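Local coordinates for protein gluconate kinase (Lactobacillus acidophilus, PDB 3LL3) that binds ATP and D-xylulose and probably transfers the gamma-phosphate of ATP to a sugar, as a carbohydrate kinase of the FGGY family, at residues Ile7-Gly12 against Ile74-Gln79; Ser78-Leu83 against Ala237-Leu242; Lys153-Lys158 against Gln203-Ala208; Asp172-Ala177 against Tyr283-Thr288; Ala264-Val269 against His289-Gly294. All blocks are in the same frame, centred on the assembly; numbering follows the deposited sequence.

Interaction 1. Residues Ile7-Gly12 against Ile74-Gln79. With XUL (D-xylulose), chain E.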
# COMPACT_ATOMS: atom_id res chain seq x y z
N ILE A 7 30.84 -30.14 22.61
CA ILE A 7 29.48 -29.62 22.61
C ILE A 7 29.50 -28.15 22.21
O ILE A 7 30.30 -27.36 22.72
CB ILE A 7 28.81 -29.77 23.98
CG1 ILE A 7 28.67 -31.25 24.34
CG2 ILE A 7 27.46 -29.12 23.99
CD1 ILE A 7 28.14 -31.46 25.75
N GLY A 8 28.63 -27.80 21.27
CA GLY A 8 28.44 -26.41 20.90
C GLY A 8 27.10 -25.97 21.42
O GLY A 8 26.09 -26.65 21.20
N MSE A 9 27.08 -24.85 22.13
CA MSE A 9 25.87 -24.34 22.75
C MSE A 9 25.46 -23.06 22.05
O MSE A 9 26.31 -22.27 21.67
CB MSE A 9 26.13 -24.02 24.22
CG MSE A 9 26.61 -25.22 25.03
SE MSE A 9 25.16 -26.50 25.31
CE MSE A 9 24.02 -25.46 26.52
N ASP A 10 24.15 -22.85 21.92
CA ASP A 10 23.63 -21.66 21.29
C ASP A 10 22.58 -21.04 22.21
O ASP A 10 21.45 -21.52 22.29
CB ASP A 10 22.98 -22.06 19.97
CG ASP A 10 22.39 -20.88 19.23
OD1 ASP A 10 23.11 -19.87 19.04
OD2 ASP A 10 21.21 -20.98 18.82
N VAL A 11 22.96 -19.98 22.91
CA VAL A 11 22.11 -19.42 23.94
C VAL A 11 21.27 -18.31 23.34
O VAL A 11 21.65 -17.13 23.33
CB VAL A 11 22.95 -18.91 25.16
CG1 VAL A 11 22.04 -18.54 26.32
CG2 VAL A 11 23.94 -19.98 25.60
N GLY A 12 20.10 -18.69 22.82
CA GLY A 12 19.24 -17.74 22.15
C GLY A 12 18.21 -17.15 23.06
O GLY A 12 18.09 -17.54 24.22
N ILE A 74 33.40 -27.50 25.77
CA ILE A 74 32.07 -26.95 25.56
C ILE A 74 32.25 -25.50 25.10
O ILE A 74 32.85 -24.69 25.81
CB ILE A 74 31.24 -26.99 26.84
CG1 ILE A 74 31.13 -28.42 27.36
CG2 ILE A 74 29.85 -26.41 26.62
CD1 ILE A 74 30.53 -28.49 28.75
N SER A 75 31.75 -25.19 23.91
CA SER A 75 31.91 -23.86 23.33
C SER A 75 30.56 -23.16 23.18
O SER A 75 29.50 -23.81 23.16
CB SER A 75 32.63 -23.98 21.98
OG SER A 75 33.00 -22.70 21.49
N TRP A 76 30.60 -21.84 23.04
CA TRP A 76 29.40 -21.03 23.23
C TRP A 76 29.12 -20.06 22.09
O TRP A 76 30.02 -19.36 21.63
CB TRP A 76 29.48 -20.27 24.56
CG TRP A 76 29.69 -21.19 25.71
CD1 TRP A 76 30.88 -21.65 26.19
CD2 TRP A 76 28.67 -21.81 26.51
NE1 TRP A 76 30.67 -22.51 27.24
CE2 TRP A 76 29.32 -22.61 27.46
CE3 TRP A 76 27.27 -21.74 26.51
CZ2 TRP A 76 28.62 -23.35 28.41
CZ3 TRP A 76 26.58 -22.47 27.45
CH2 TRP A 76 27.25 -23.28 28.38
N SER A 77 27.88 -20.08 21.62
CA SER A 77 27.33 -19.06 20.74
C SER A 77 26.18 -18.42 21.52
O SER A 77 25.47 -19.12 22.25
CB SER A 77 26.82 -19.68 19.44
OG SER A 77 26.15 -18.71 18.66
N SER A 78 26.03 -17.11 21.44
CA SER A 78 25.08 -16.43 22.32
C SER A 78 24.39 -15.24 21.66
O SER A 78 25.01 -14.52 20.87
CB SER A 78 25.79 -15.98 23.60
OG SER A 78 24.94 -15.20 24.42
N GLN A 79 23.11 -15.03 22.00
CA GLN A 79 22.41 -13.80 21.68
C GLN A 79 23.28 -12.61 22.10
O GLN A 79 24.12 -12.73 22.98
CB GLN A 79 21.10 -13.74 22.46
CG GLN A 79 21.32 -13.65 23.96
CD GLN A 79 20.04 -13.82 24.76
OE1 GLN A 79 19.65 -14.93 25.12
NE2 GLN A 79 19.41 -12.70 25.09
C1 XUL E . 23.06 -9.14 15.72
C2 XUL E . 22.06 -8.14 16.34
C3 XUL E . 20.77 -8.64 17.04
C4 XUL E . 20.73 -10.15 17.37
C5 XUL E . 21.67 -10.56 18.52
O1 XUL E . 23.10 -8.98 14.33
O2 XUL E . 22.28 -6.95 16.23
O3 XUL E . 19.67 -8.39 16.21
O4 XUL E . 19.41 -10.46 17.73
O5 XUL E . 21.24 -11.75 19.13
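The six-membered ring of Trp76 carries Met9 and Ile74 over one face and Val11 at its edge. Met9 CG makes a CH-pi contact, 3.9 Å from the centroid of that Trp76 ring and near its normal. Ile74 CG2 covers the rim of the same face and also touches Met9 CG at 3.8 Å. Val11 CG2 lies in the ring plane, 3.9 Å from Trp76 CE3. The bend at chi2 (-72°) sets the Met9 selenium oblique to the ring, a Met-aromatic contact, and the chi3 bend turns CE to Trp76 CZ3. Replacing Trp76 by alanine is likely to leave Met9, Ile74 and Val11 without their shared partner.

Strands 4-11 and 70-78 are parallel neighbours in the N-terminal domain, which belongs to the actin-like ATPase clan. Five backbone hydrogen bonds join them, from Ser75 N to Ile7 O through Gln79 N to Val11 O (2.9 Å). On the face of Asp10 and Ser77, Ser77 OG gives a weak bond to Asp10 OD1 (3.3 Å), while Asp10 OD2 forms a salt bridge with Lys17. The sheet thus has a largely apolar face, covered in part by helix 49-65, and a polar one where the side chain of Asp10 lies about 6 Å from the bound ATP.

Interaction 2. Residues Ser78-Leu83 against Ala237-Leu242. With XUL (D-xylulose), chain E.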
# COMPACT_ATOMS: atom_id res chain seq x y z
N SER A 78 26.03 -17.11 21.44
CA SER A 78 25.08 -16.43 22.32
C SER A 78 24.39 -15.24 21.66
O SER A 78 25.01 -14.52 20.87
CB SER A 78 25.79 -15.98 23.60
OG SER A 78 24.94 -15.20 24.42
N GLN A 79 23.11 -15.03 22.00
CA GLN A 79 22.41 -13.80 21.68
C GLN A 79 23.28 -12.61 22.10
O GLN A 79 24.12 -12.73 22.98
CB GLN A 79 21.10 -13.74 22.46
CG GLN A 79 21.32 -13.65 23.96
CD GLN A 79 20.04 -13.82 24.76
OE1 GLN A 79 19.65 -14.93 25.12
NE2 GLN A 79 19.41 -12.70 25.09
N MSE A 80 23.06 -11.47 21.45
CA MSE A 80 23.85 -10.27 21.69
C MSE A 80 23.06 -9.21 22.43
O MSE A 80 21.84 -9.29 22.51
CB MSE A 80 24.32 -9.69 20.37
CG MSE A 80 25.18 -10.63 19.57
SE MSE A 80 25.89 -9.78 17.95
CE MSE A 80 27.31 -8.70 18.81
N HIS A 81 23.77 -8.24 23.00
CA HIS A 81 23.19 -7.02 23.52
C HIS A 81 22.46 -7.20 24.86
O HIS A 81 21.83 -6.26 25.34
CB HIS A 81 22.22 -6.39 22.50
CG HIS A 81 22.75 -6.35 21.09
ND1 HIS A 81 23.96 -5.76 20.76
CD2 HIS A 81 22.23 -6.80 19.93
CE1 HIS A 81 24.16 -5.88 19.46
NE2 HIS A 81 23.13 -6.50 18.93
N SER A 82 22.53 -8.38 25.45
CA SER A 82 21.85 -8.60 26.72
C SER A 82 22.63 -7.92 27.86
O SER A 82 23.83 -7.73 27.77
CB SER A 82 21.65 -10.08 27.03
OG SER A 82 22.87 -10.71 27.44
N LEU A 83 21.91 -7.56 28.92
CA LEU A 83 22.51 -6.82 30.01
C LEU A 83 21.98 -7.34 31.34
O LEU A 83 20.77 -7.45 31.53
CB LEU A 83 22.19 -5.33 29.87
CG LEU A 83 22.78 -4.45 30.97
CD1 LEU A 83 24.30 -4.63 31.00
CD2 LEU A 83 22.40 -2.99 30.75
N ALA A 237 31.68 -16.90 21.24
CA ALA A 237 31.45 -15.64 20.54
C ALA A 237 29.96 -15.38 20.33
O ALA A 237 29.11 -16.13 20.80
CB ALA A 237 32.17 -15.63 19.21
N SER A 238 29.66 -14.31 19.61
CA SER A 238 28.28 -13.89 19.38
C SER A 238 27.62 -14.73 18.28
O SER A 238 28.30 -15.27 17.40
CB SER A 238 28.28 -12.43 18.96
OG SER A 238 28.90 -12.27 17.69
N ASP A 239 26.29 -14.81 18.30
CA ASP A 239 25.55 -15.55 17.28
C ASP A 239 25.77 -14.93 15.89
O ASP A 239 25.88 -15.64 14.89
CB ASP A 239 24.07 -15.61 17.63
CG ASP A 239 23.45 -14.23 17.89
OD1 ASP A 239 24.16 -13.21 17.74
OD2 ASP A 239 22.26 -14.16 18.25
N GLY A 240 25.85 -13.61 15.84
CA GLY A 240 26.09 -12.90 14.60
C GLY A 240 27.40 -13.26 13.92
O GLY A 240 27.44 -13.54 12.72
N TYR A 241 28.48 -13.24 14.70
CA TYR A 241 29.80 -13.59 14.18
C TYR A 241 29.88 -15.06 13.82
O TYR A 241 30.33 -15.41 12.74
CB TYR A 241 30.86 -13.28 15.22
CG TYR A 241 32.24 -13.75 14.80
CD1 TYR A 241 32.95 -13.09 13.81
CD2 TYR A 241 32.80 -14.87 15.39
CE1 TYR A 241 34.21 -13.53 13.43
CE2 TYR A 241 34.06 -15.31 15.02
CZ TYR A 241 34.76 -14.64 14.04
OH TYR A 241 36.00 -15.11 13.69
N LEU A 242 29.48 -15.92 14.76
CA LEU A 242 29.55 -17.35 14.56
C LEU A 242 28.67 -17.83 13.39
O LEU A 242 29.09 -18.70 12.63
CB LEU A 242 29.22 -18.09 15.85
CG LEU A 242 30.30 -17.91 16.93
CD1 LEU A 242 29.97 -18.68 18.20
CD2 LEU A 242 31.65 -18.32 16.40
C1 XUL E . 23.06 -9.14 15.72
C2 XUL E . 22.06 -8.14 16.34
C3 XUL E . 20.77 -8.64 17.04
C4 XUL E . 20.73 -10.15 17.37
C5 XUL E . 21.67 -10.56 18.52
O1 XUL E . 23.10 -8.98 14.33
O2 XUL E . 22.28 -6.95 16.23
O3 XUL E . 19.67 -8.39 16.21
O4 XUL E . 19.41 -10.46 17.73
O5 XUL E . 21.24 -11.75 19.13
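Met80 and Asp239 meet around the O5 hydroxyl of the bound D-xylulose. Met80 N donates to XUL O5 (3.0 Å), and XUL O5 donates to Asp239 OD2 (2.8 Å). One sugar hydroxyl is therefore gripped from both segments, as acceptor and as donor. His81 holds the other end of the sugar: its NE2 donates to XUL O2 (2.9 Å), which sits at the ring edge. Arg344 NH1 also bonds the sugar. Met80 CB lies over the centre of one face of the His81 imidazole.

The Met80 side chain crosses Asp239 obliquely. Its CG touches Asp239 OD1 at 3.3 Å and Ser238 CB at 3.6 Å. The chain runs extended at chi2 (-175°), which places the selenium 3.7 Å from both XUL C1 and Ser238 CB; the chi3 bend turns CE toward Ser238.

A second shell positions these groups. Asp239 N donates to Ser78 O (2.9 Å), with the donor above the carbonyl plane. Asp239 OD1 also takes a weak bond from Gly240 N. With CG between the backbone N and the carbonyl carbon (chi1 54°), the carboxylate folds over Ser78 O toward the sugar. His81 ND1 donates to Gly178 O, which fixes the rotation of the imidazole.

Ser238 is the N-cap of helix 239-245, its OG accepting from Tyr241 N. The sugar-binding carboxylate is on the first turn of this helix, directly after strand 232-238. That strand runs parallel to strand 70-78, whose end leads into the Gln79-His81 loop. Helix 173-176 packs on Ser78 and Ser238, and helix 157-166 on Ser78 and Gln79.

Interaction 3. Residues Lys153-Lys158 against Gln203-Ala208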
# COMPACT_ATOMS: atom_id res chain seq x y z
N LYS A 153 28.94 -5.22 38.78
CA LYS A 153 29.28 -5.84 37.50
C LYS A 153 28.12 -5.69 36.53
O LYS A 153 26.96 -5.89 36.90
CB LYS A 153 29.62 -7.32 37.66
CG LYS A 153 30.92 -7.59 38.43
CD LYS A 153 32.11 -7.12 37.62
CE LYS A 153 33.42 -7.71 38.11
NZ LYS A 153 33.88 -7.08 39.34
N TRP A 154 28.44 -5.34 35.29
CA TRP A 154 27.45 -5.30 34.23
C TRP A 154 27.89 -6.28 33.16
O TRP A 154 28.97 -6.13 32.59
CB TRP A 154 27.34 -3.89 33.66
CG TRP A 154 26.67 -2.94 34.59
CD1 TRP A 154 27.25 -1.91 35.28
CD2 TRP A 154 25.30 -2.95 34.96
NE1 TRP A 154 26.31 -1.27 36.04
CE2 TRP A 154 25.10 -1.89 35.86
CE3 TRP A 154 24.20 -3.76 34.61
CZ2 TRP A 154 23.86 -1.60 36.42
CZ3 TRP A 154 22.97 -3.47 35.16
CH2 TRP A 154 22.81 -2.40 36.06
N ILE A 155 27.08 -7.30 32.91
CA ILE A 155 27.50 -8.40 32.05
C ILE A 155 26.39 -8.83 31.13
O ILE A 155 25.27 -8.32 31.21
CB ILE A 155 27.92 -9.63 32.89
CG1 ILE A 155 26.73 -10.16 33.68
CG2 ILE A 155 29.09 -9.28 33.84
CD1 ILE A 155 27.09 -11.28 34.68
N GLY A 156 26.69 -9.78 30.25
CA GLY A 156 25.68 -10.37 29.39
C GLY A 156 25.43 -11.80 29.80
O GLY A 156 26.17 -12.35 30.63
N ILE A 157 24.42 -12.43 29.22
CA ILE A 157 24.05 -13.80 29.57
C ILE A 157 25.18 -14.81 29.32
O ILE A 157 25.31 -15.78 30.06
CB ILE A 157 22.79 -14.25 28.82
CG1 ILE A 157 22.34 -15.63 29.32
CG2 ILE A 157 23.06 -14.30 27.31
CD1 ILE A 157 21.76 -15.60 30.72
N LYS A 158 25.97 -14.62 28.27
CA LYS A 158 27.06 -15.57 28.08
C LYS A 158 28.06 -15.48 29.24
O LYS A 158 28.49 -16.51 29.76
CB LYS A 158 27.75 -15.45 26.71
CG LYS A 158 28.96 -16.41 26.58
CD LYS A 158 29.38 -16.64 25.10
CE LYS A 158 30.17 -15.45 24.53
NZ LYS A 158 31.60 -15.45 25.02
N GLN A 203 34.12 -2.79 36.49
CA GLN A 203 32.73 -3.22 36.61
C GLN A 203 32.27 -4.01 35.38
O GLN A 203 31.10 -4.40 35.29
CB GLN A 203 31.81 -2.03 36.81
CG GLN A 203 31.91 -1.39 38.17
CD GLN A 203 31.20 -0.06 38.19
OE1 GLN A 203 31.69 0.91 37.62
NE2 GLN A 203 30.03 -0.02 38.81
N LEU A 204 33.19 -4.22 34.45
CA LEU A 204 32.89 -4.96 33.22
C LEU A 204 33.79 -6.19 33.10
O LEU A 204 34.91 -6.20 33.61
CB LEU A 204 33.11 -4.06 32.01
CG LEU A 204 32.22 -2.83 32.00
CD1 LEU A 204 32.69 -1.87 30.92
CD2 LEU A 204 30.74 -3.23 31.81
N PRO A 205 33.32 -7.22 32.39
CA PRO A 205 34.18 -8.40 32.25
C PRO A 205 35.48 -8.02 31.56
O PRO A 205 35.50 -7.05 30.81
CB PRO A 205 33.37 -9.32 31.31
CG PRO A 205 31.96 -8.78 31.34
CD PRO A 205 32.09 -7.32 31.58
N LYS A 206 36.55 -8.77 31.78
CA LYS A 206 37.74 -8.63 30.96
C LYS A 206 37.47 -9.18 29.55
O LYS A 206 36.62 -10.05 29.38
CB LYS A 206 38.92 -9.37 31.59
CG LYS A 206 39.58 -8.58 32.71
CD LYS A 206 40.50 -9.45 33.56
CE LYS A 206 41.42 -8.59 34.43
NZ LYS A 206 42.44 -7.88 33.59
N ILE A 207 38.18 -8.65 28.56
CA ILE A 207 37.98 -9.05 27.17
C ILE A 207 39.08 -10.01 26.71
O ILE A 207 40.26 -9.73 26.89
CB ILE A 207 37.97 -7.82 26.23
CG1 ILE A 207 36.97 -6.78 26.73
CG2 ILE A 207 37.61 -8.24 24.80
CD1 ILE A 207 37.09 -5.42 26.07
N ALA A 208 38.69 -11.15 26.15
CA ALA A 208 39.65 -12.07 25.56
C ALA A 208 39.19 -12.53 24.18
O ALA A 208 38.10 -12.17 23.74
CB ALA A 208 39.87 -13.28 26.47
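A single backbone hydrogen bond ties Lys153-Lys158 to Gln203-Ala208: Trp154 N donates to Gln203 O at 2.8 Å. The donor lies nearly along the C=O axis, with an angle of 176° at the oxygen, and the N-H points back at it with little bend. The same oxygen receives a CA-H...O contact from Lys153 CA at 3.2 Å. Gln203 O is therefore shared by two consecutive residues.

The apolar contacts begin at Trp154 and Leu204 and go on to Ile155 and Pro205. Leu204 CD2 touches Trp154 at CB (3.9 Å) and O (3.5 Å). The Pro205 ring comes next, with its CD also 3.5 Å from Trp154 O. Its CG meets Ile155 CG2 at 3.8 Å, the two side chains crossing at a slant. In Ile155, CG1 lies between the backbone N and the carbonyl carbon (chi1 63°), which leaves CG2, anti to the carbonyl carbon, facing Pro205. The Lys153 chain bends at chi2 and lays its CD methylene 3.7 Å from Gln203 O.

This is packing within the N-terminal FGGY domain. Strand 153-155 pairs antiparallel with strand 84-86, and the segment then enters helix 157-166 with Gly156 as N-cap. Past Pro205 the other segment becomes strand 206-208, parallel to strand 170-172.

Among the polar ends, Lys153 NZ makes a weak hydrogen bond to Glu202 O. The Gln203 amide bonds to Lys200 N and Ala151 O, beside the contact.

Interaction 4. Residues Asp172-Ala177 against Tyr283-Thr288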
# COMPACT_ATOMS: atom_id res chain seq x y z
N ASP A 172 34.18 -12.18 25.24
CA ASP A 172 35.06 -12.20 24.08
C ASP A 172 34.86 -10.90 23.32
O ASP A 172 33.86 -10.20 23.51
CB ASP A 172 34.75 -13.38 23.15
CG ASP A 172 33.41 -13.22 22.45
OD1 ASP A 172 33.39 -12.90 21.24
OD2 ASP A 172 32.37 -13.41 23.12
N THR A 173 35.81 -10.58 22.46
CA THR A 173 35.76 -9.38 21.65
C THR A 173 34.43 -9.21 20.89
O THR A 173 33.90 -8.12 20.85
CB THR A 173 36.91 -9.38 20.62
OG1 THR A 173 38.16 -9.56 21.30
CG2 THR A 173 36.92 -8.10 19.84
N THR A 174 33.89 -10.28 20.29
CA THR A 174 32.69 -10.12 19.45
C THR A 174 31.47 -9.78 20.30
O THR A 174 30.52 -9.15 19.84
CB THR A 174 32.35 -11.39 18.61
OG1 THR A 174 31.72 -12.36 19.46
CG2 THR A 174 33.59 -12.00 17.99
N MSE A 175 31.50 -10.20 21.56
CA MSE A 175 30.40 -9.91 22.47
C MSE A 175 30.53 -8.50 23.06
O MSE A 175 29.54 -7.80 23.25
CB MSE A 175 30.31 -10.98 23.56
CG MSE A 175 29.06 -10.88 24.40
SE MSE A 175 27.39 -11.21 23.44
CE MSE A 175 27.72 -13.07 22.90
N ALA A 176 31.76 -8.09 23.36
CA ALA A 176 32.03 -6.72 23.78
C ALA A 176 31.60 -5.77 22.65
O ALA A 176 31.13 -4.65 22.90
CB ALA A 176 33.50 -6.54 24.11
N ALA A 177 31.73 -6.26 21.41
CA ALA A 177 31.35 -5.50 20.23
C ALA A 177 29.85 -5.18 20.19
O ALA A 177 29.46 -4.22 19.54
CB ALA A 177 31.80 -6.22 18.93
N TYR A 283 30.99 -4.58 14.18
CA TYR A 283 31.33 -5.28 15.43
C TYR A 283 32.67 -6.00 15.25
O TYR A 283 32.74 -7.02 14.53
CB TYR A 283 30.28 -6.34 15.81
CG TYR A 283 28.86 -5.83 16.02
CD1 TYR A 283 28.61 -4.52 16.42
CD2 TYR A 283 27.77 -6.68 15.86
CE1 TYR A 283 27.32 -4.07 16.64
CE2 TYR A 283 26.47 -6.24 16.05
CZ TYR A 283 26.26 -4.92 16.45
OH TYR A 283 24.98 -4.46 16.66
N PRO A 284 33.72 -5.50 15.91
CA PRO A 284 35.04 -6.15 15.82
C PRO A 284 35.01 -7.62 16.26
O PRO A 284 34.23 -7.98 17.15
CB PRO A 284 35.91 -5.34 16.80
CG PRO A 284 35.25 -4.01 16.89
CD PRO A 284 33.76 -4.24 16.67
N ALA A 285 35.85 -8.45 15.64
CA ALA A 285 36.05 -9.83 16.08
C ALA A 285 37.49 -9.97 16.61
O ALA A 285 37.77 -10.72 17.56
CB ALA A 285 35.79 -10.80 14.91
N ASP A 286 38.41 -9.25 15.98
CA ASP A 286 39.78 -9.11 16.46
C ASP A 286 40.39 -8.00 15.64
O ASP A 286 39.67 -7.27 14.93
CB ASP A 286 40.57 -10.41 16.31
CG ASP A 286 40.53 -10.95 14.89
OD1 ASP A 286 41.04 -10.27 13.97
OD2 ASP A 286 39.99 -12.05 14.70
N LYS A 287 41.71 -7.84 15.72
CA LYS A 287 42.32 -6.65 15.12
C LYS A 287 42.18 -6.58 13.60
O LYS A 287 42.22 -5.49 13.03
CB LYS A 287 43.79 -6.52 15.52
CG LYS A 287 43.99 -5.82 16.85
CD LYS A 287 43.40 -4.41 16.83
CE LYS A 287 44.14 -3.49 15.88
NZ LYS A 287 43.86 -2.06 16.22
N THR A 288 42.01 -7.72 12.95
CA THR A 288 41.97 -7.75 11.50
C THR A 288 40.69 -8.36 10.92
O THR A 288 40.66 -8.74 9.75
CB THR A 288 43.19 -8.52 10.93
OG1 THR A 288 43.11 -9.90 11.32
CG2 THR A 288 44.50 -7.91 11.47
O HOH W 1 39.38 -11.35 19.59
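The short helix 173-176 of the N-terminal domain packs here against the end of strand 281-284 from the C-terminal domain, beside the sugar pocket to which Tyr283 belongs. Ala177 makes the closest side-chain packing. Its CB meets Tyr283 CB at 3.5 Å and Pro284 CD at 3.6 Å. Ala177 O lies 3.2 Å from Tyr283 CD1, approaching the ring obliquely. Tyr283 also stacks with Phe281.

One turn back, Thr174 CA makes a CA-H...O contact with Pro284 O. Thr174 CG2 reaches Ala285 CA at 3.8 Å. This methyl stands anti to the carbonyl carbon; OG1 lies between the backbone N and the carbonyl carbon (chi1 78°) and is turned to Asp172 and Ser238 N. Thr173 sets CB 3.4 Å from Ala285 O, and a water joins the two residues: it donates to Ala285 O (2.7 Å) and bonds Thr173 OG1.

Asp172 is the N-cap, with OD1 taking weak bonds from Thr174 N and Met175 N, while OD2 forms a salt bridge with Lys158. No direct hydrogen bond links the two segments. Here the domains meet through small apolar groups, carbonyl contacts and a water bridge, and shape fit carries the joint rather than direct polar bonds.

Interaction 5. Residues Ala264-Val269 against His289-Gly294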
# COMPACT_ATOMS: atom_id res chain seq x y z
N ALA A 264 19.09 -11.29 8.51
CA ALA A 264 20.32 -10.54 8.68
C ALA A 264 21.20 -10.69 7.45
O ALA A 264 21.27 -11.77 6.86
CB ALA A 264 21.05 -11.01 9.93
N ILE A 265 21.82 -9.59 7.04
CA ILE A 265 22.90 -9.62 6.05
C ILE A 265 24.22 -9.19 6.70
O ILE A 265 24.28 -8.16 7.39
CB ILE A 265 22.57 -8.74 4.80
CG1 ILE A 265 23.66 -8.89 3.73
CG2 ILE A 265 22.35 -7.29 5.17
CD1 ILE A 265 23.58 -10.25 2.97
N ARG A 266 25.28 -9.97 6.50
CA ARG A 266 26.56 -9.71 7.15
C ARG A 266 27.77 -10.06 6.29
O ARG A 266 27.70 -10.92 5.40
CB ARG A 266 26.70 -10.54 8.41
CG ARG A 266 25.59 -10.41 9.38
CD ARG A 266 25.81 -11.40 10.49
NE ARG A 266 24.72 -11.41 11.46
CZ ARG A 266 23.84 -12.40 11.59
NH1 ARG A 266 23.91 -13.48 10.80
NH2 ARG A 266 22.89 -12.30 12.52
N THR A 267 28.88 -9.43 6.61
CA THR A 267 30.13 -9.69 5.93
C THR A 267 31.29 -9.31 6.85
O THR A 267 31.12 -8.50 7.75
CB THR A 267 30.21 -8.92 4.59
OG1 THR A 267 31.30 -9.44 3.80
CG2 THR A 267 30.40 -7.41 4.83
N ILE A 268 32.46 -9.89 6.62
CA ILE A 268 33.61 -9.65 7.47
C ILE A 268 34.69 -8.94 6.67
O ILE A 268 35.05 -9.39 5.57
CB ILE A 268 34.14 -10.97 8.04
CG1 ILE A 268 33.11 -11.54 9.03
CG2 ILE A 268 35.51 -10.79 8.69
CD1 ILE A 268 33.39 -12.95 9.48
N VAL A 269 35.18 -7.81 7.20
CA VAL A 269 36.16 -6.98 6.49
C VAL A 269 37.42 -6.85 7.34
O VAL A 269 37.41 -7.19 8.53
CB VAL A 269 35.59 -5.58 6.15
CG1 VAL A 269 34.45 -5.72 5.17
CG2 VAL A 269 35.09 -4.88 7.42
N HIS A 289 39.64 -8.46 11.74
CA HIS A 289 38.35 -8.97 11.30
C HIS A 289 37.22 -8.17 11.98
O HIS A 289 37.15 -8.13 13.21
CB HIS A 289 38.19 -10.47 11.60
CG HIS A 289 39.21 -11.33 10.93
ND1 HIS A 289 40.49 -11.50 11.41
CD2 HIS A 289 39.13 -12.09 9.80
CE1 HIS A 289 41.16 -12.31 10.62
NE2 HIS A 289 40.36 -12.68 9.63
N TYR A 290 36.37 -7.56 11.17
CA TYR A 290 35.26 -6.73 11.63
C TYR A 290 33.96 -7.17 10.97
O TYR A 290 33.88 -7.29 9.75
CB TYR A 290 35.56 -5.23 11.34
CG TYR A 290 36.83 -4.82 12.04
CD1 TYR A 290 38.07 -5.16 11.51
CD2 TYR A 290 36.79 -4.18 13.27
CE1 TYR A 290 39.25 -4.82 12.17
CE2 TYR A 290 37.97 -3.84 13.94
CZ TYR A 290 39.19 -4.17 13.38
OH TYR A 290 40.36 -3.84 14.04
N LEU A 291 32.95 -7.43 11.79
CA LEU A 291 31.67 -7.91 11.29
C LEU A 291 30.76 -6.74 10.97
O LEU A 291 30.36 -5.97 11.86
CB LEU A 291 31.01 -8.85 12.31
CG LEU A 291 29.69 -9.50 11.86
CD1 LEU A 291 29.96 -10.65 10.89
CD2 LEU A 291 28.95 -10.03 13.10
N LEU A 292 30.46 -6.58 9.68
CA LEU A 292 29.51 -5.58 9.24
C LEU A 292 28.18 -6.24 9.00
O LEU A 292 28.11 -7.34 8.47
CB LEU A 292 29.98 -4.90 7.95
CG LEU A 292 31.43 -4.40 7.91
CD1 LEU A 292 31.70 -3.73 6.55
CD2 LEU A 292 31.72 -3.44 9.05
N GLY A 293 27.09 -5.57 9.36
CA GLY A 293 25.81 -6.14 8.99
C GLY A 293 24.59 -5.32 9.29
O GLY A 293 24.67 -4.24 9.92
N GLY A 294 23.46 -5.84 8.83
CA GLY A 294 22.16 -5.27 9.08
C GLY A 294 21.22 -6.35 9.61
O GLY A 294 20.94 -7.34 8.92
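Leu292 lies across from Thr267 and diagonally from Val269, and its side chain meets both. CB touches Thr267 CG2 at 4.0 Å, the two side chains running side by side. CG comes 3.7 Å from Val269 CG2. At the tip, CD1 fits against both methyls of Val269, with Val269 CG1 at 3.7 Å, and CD2 brushes Val269 CG2. The leucine and valine side chains cross at about a right angle. With CG anti to the carbonyl carbon (chi1 -48°), the leucine is set toward the valine. Shortening Leu292 to alanine is likely to open a gap beside the Val269 methyls.

Strands 263-269 and 289-296 are antiparallel neighbours in the C-terminal domain sheet. Three hydrogen-bonded pairs join them, among them Thr267-Leu292, where Leu292 N meets Thr267 O at 2.8 Å. The opposite face carries Arg266, Ile268 and Leu291; Ile268 CG1 packs on Leu291 CD1 at 3.8 Å. At the non-hydrogen-bonded pair Arg266-Gly293, the CA atoms are 4.1 Å apart, which leaves little room for a side chain at Gly293. Alternate residues satisfy their backbone groups across the pair, neighbouring strands 254-259 and 281-284 take others, and the Arg266 side chain extends to the D-xylulose pocket.

Interactions 1 and 2 share Ser78 and Gln79 and continue one sheet: Trp76 O meets Ala237 N at 3.0 Å. Interaction 2 holds the sugar; interactions 4 and 5 add Tyr283 and Arg266, each about 4 Å from D-xylulose by side chain. Interaction 4 joins interaction 2 through Thr174 OG1 and Ser238 N (2.8 Å), and interaction 5 through Tyr283 O and Leu291 N (2.8 Å). Leu291 CD2 in turn packs on Tyr241 N of interaction 2, a further meeting of the two domains. Interaction 3 is peripheral, yet Lys158 NZ reaches Asp172 OD2 of interaction 4 (2.9 Å). The centres of interactions 3 and 5 are about 23 Å apart.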